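Local coordinates for protein chorismate mutase (Helicobacter pylori, PDB 6AL9) that probably catalyses the rearrangement of chorismate to prephenate, as a homodimeric, all-helical chorismate mutase of the AroQ type, at residues E32-I37 with K85-A90. Residues are numbered along the deposited sequence; the frame is centred on the assembly and turned at random.
Sequences EIALKI and KFQENA. With PYR (pyruvic acid), chain D.
L35 of helix 9-41 packs its apolar side chain against F86 and A90 of helix 69-93. With chi1 at -179°, the isobutyl group of L35 turns away from its own backbone N, which brings CD1 to the methyl of A90 at 3.6 Å, while its CB approaches CE2 of the F86 ring obliquely at 4.0 Å. Beside this pair, the CB of A34 lies alongside the chain of Q87, equally near CG and CD. The segment axes pass 9.3 Å apart at a crossing angle of -50°, and L35 and Q87 are the residues whose CA atoms lie nearest each other. Both helices belong to the three-helix chain of the type II (AroQ) chorismate mutase fold, whose dimer has active sites built from both subunits. Here F86 sets its ring edge-to-face with H66 of the second subunit, and E32 forms a salt bridge with K65 of that subunit. Polar contact gathers at the carboxamide of Q87: its extended chain carries NE2 to 3.1 Å from the ketone oxygen O3 of pyruvate, a nearly straight hydrogen bond (166°). The distance from Q87 NE2 to the backbone O of A34 is 3.2 Å. I37 flanks the ligand through both branches, CD1 lying 3.4 Å from the methyl carbon CB of pyruvate and CG2 close to its keto carbon CA. R13 of the second subunit also hydrogen-bonds this pyruvate, and p-hydroxybenzoate touches Q87 as well.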
loop_
_atom_site.group_PDB
_atom_site.type_symbol
_atom_site.label_atom_id
_atom_site.label_comp_id
_atom_site.label_asym_id
_atom_site.label_seq_id
_atom_site.Cartn_x
_atom_site.Cartn_y
_atom_site.Cartn_z
ATOM N N GLU B 32 -0.509 -4.358 -13.154
ATOM C CA GLU B 32 -0.226 -5.035 -14.424
ATOM C C GLU B 32 -0.768 -6.469 -14.402
ATOM O O GLU B 32 -1.365 -6.942 -15.377
ATOM C CB GLU B 32 1.272 -4.994 -14.738
ATOM C CG GLU B 32 1.752 -6.032 -15.750
ATOM C CD GLU B 32 1.399 -5.734 -17.207
ATOM O OE1 GLU B 32 0.886 -4.615 -17.509
ATOM O OE2 GLU B 32 1.650 -6.646 -18.057
ATOM N N ILE B 33 -0.585 -7.146 -13.270
ATOM C CA ILE B 33 -1.168 -8.471 -13.076
ATOM C C ILE B 33 -2.679 -8.435 -13.084
ATOM O O ILE B 33 -3.313 -9.293 -13.663
ATOM C CB ILE B 33 -0.685 -9.158 -11.783
ATOM C CG1 ILE B 33 0.806 -9.428 -11.864
ATOM C CG2 ILE B 33 -1.379 -10.508 -11.602
ATOM C CD1 ILE B 33 1.401 -9.817 -10.545
ATOM N N ALA B 34 -3.257 -7.438 -12.436
ATOM C CA ALA B 34 -4.705 -7.287 -12.416
ATOM C C ALA B 34 -5.245 -6.985 -13.815
ATOM O O ALA B 34 -6.379 -7.325 -14.130
ATOM C CB ALA B 34 -5.109 -6.182 -11.434
ATOM N N LEU B 35 -4.444 -6.312 -14.627
ATOM C CA LEU B 35 -4.817 -6.067 -16.013
ATOM C C LEU B 35 -4.948 -7.403 -16.741
ATOM O O LEU B 35 -5.954 -7.643 -17.420
ATOM C CB LEU B 35 -3.777 -5.197 -16.732
ATOM C CG LEU B 35 -4.117 -4.877 -18.204
ATOM C CD1 LEU B 35 -5.517 -4.298 -18.363
ATOM C CD2 LEU B 35 -3.090 -3.916 -18.775
ATOM N N LYS B 36 -3.930 -8.258 -16.587
ATOM C CA LYS B 36 -3.962 -9.573 -17.208
ATOM C C LYS B 36 -5.176 -10.378 -16.753
ATOM O O LYS B 36 -5.837 -11.009 -17.584
ATOM C CB LYS B 36 -2.688 -10.336 -16.917
ATOM C CG LYS B 36 -1.484 -9.780 -17.651
ATOM C CD LYS B 36 -0.198 -10.010 -16.864
ATOM C CE LYS B 36 0.888 -10.638 -17.709
ATOM N NZ LYS B 36 2.214 -10.082 -17.330
ATOM N N ILE B 37 -5.495 -10.337 -15.452
ATOM C CA ILE B 37 -6.646 -11.066 -14.941
ATOM C C ILE B 37 -7.935 -10.539 -15.543
ATOM O O ILE B 37 -8.797 -11.315 -15.932
ATOM C CB ILE B 37 -6.739 -11.014 -13.404
ATOM C CG1 ILE B 37 -5.675 -11.907 -12.759
ATOM C CG2 ILE B 37 -8.110 -11.480 -12.918
ATOM C CD1 ILE B 37 -5.381 -11.516 -11.329
ATOM N N LYS B 85 -11.379 -0.621 -9.633
ATOM C CA LYS B 85 -11.619 0.511 -10.532
ATOM C C LYS B 85 -10.705 0.455 -11.772
ATOM O O LYS B 85 -11.139 0.716 -12.895
ATOM C CB LYS B 85 -11.417 1.837 -9.791
ATOM C CG LYS B 85 -12.679 2.362 -9.089
ATOM C CD LYS B 85 -12.413 3.093 -7.771
ATOM C CE LYS B 85 -11.260 4.098 -7.897
ATOM N NZ LYS B 85 -11.342 5.296 -7.005
ATOM N N PHE B 86 -9.437 0.118 -11.557
ATOM C CA PHE B 86 -8.480 0.068 -12.645
ATOM C C PHE B 86 -8.902 -0.971 -13.700
ATOM O O PHE B 86 -8.914 -0.675 -14.907
ATOM C CB PHE B 86 -7.085 -0.228 -12.097
ATOM C CG PHE B 86 -6.087 -0.588 -13.154
ATOM C CD1 PHE B 86 -5.657 0.359 -14.060
ATOM C CD2 PHE B 86 -5.583 -1.876 -13.237
ATOM C CE1 PHE B 86 -4.743 0.023 -15.036
ATOM C CE2 PHE B 86 -4.663 -2.212 -14.207
ATOM C CZ PHE B 86 -4.242 -1.267 -15.102
ATOM N N GLN B 87 -9.267 -2.169 -13.226
ATOM C CA GLN B 87 -9.710 -3.273 -14.082
ATOM C C GLN B 87 -10.973 -2.907 -14.877
ATOM O O GLN B 87 -11.066 -3.179 -16.085
ATOM C CB GLN B 87 -9.987 -4.523 -13.244
ATOM C CG GLN B 87 -8.753 -5.300 -12.830
ATOM C CD GLN B 87 -9.070 -6.441 -11.867
ATOM O OE1 GLN B 87 -9.299 -6.220 -10.687
ATOM N NE2 GLN B 87 -9.061 -7.655 -12.365
ATOM N N GLU B 88 -11.930 -2.296 -14.182
ATOM C CA GLU B 88 -13.157 -1.785 -14.804
ATOM C C GLU B 88 -12.840 -0.832 -15.929
ATOM O O GLU B 88 -13.365 -0.980 -17.025
ATOM C CB GLU B 88 -14.037 -1.047 -13.784
ATOM C CG GLU B 88 -14.495 -1.896 -12.603
ATOM C CD GLU B 88 -15.537 -2.952 -12.960
ATOM O OE1 GLU B 88 -15.946 -3.061 -14.137
ATOM O OE2 GLU B 88 -15.937 -3.703 -12.050
ATOM N N ASN B 89 -12.002 0.161 -15.651
ATOM C CA ASN B 89 -11.672 1.163 -16.640
ATOM C C ASN B 89 -10.938 0.550 -17.785
ATOM O O ASN B 89 -11.267 0.822 -18.906
ATOM C CB ASN B 89 -10.853 2.278 -16.039
ATOM C CG ASN B 89 -11.656 3.112 -15.072
ATOM O OD1 ASN B 89 -12.791 3.519 -15.358
ATOM N ND2 ASN B 89 -11.077 3.369 -13.913
ATOM N N ALA B 90 -9.983 -0.321 -17.513
ATOM C CA ALA B 90 -9.316 -1.058 -18.582
ATOM C C ALA B 90 -10.313 -1.765 -19.509
ATOM O O ALA B 90 -10.205 -1.648 -20.735
ATOM C CB ALA B 90 -8.328 -2.060 -18.004
HETATM C C PYR D . -9.157 -11.676 -9.116
HETATM O O PYR D . -10.319 -12.099 -8.911
HETATM O OXT PYR D . -8.169 -12.395 -8.829
HETATM C CA PYR D . -8.985 -10.330 -9.698
HETATM O O3 PYR D . -9.929 -9.776 -10.250
HETATM C CB PYR D . -7.654 -9.639 -9.620
#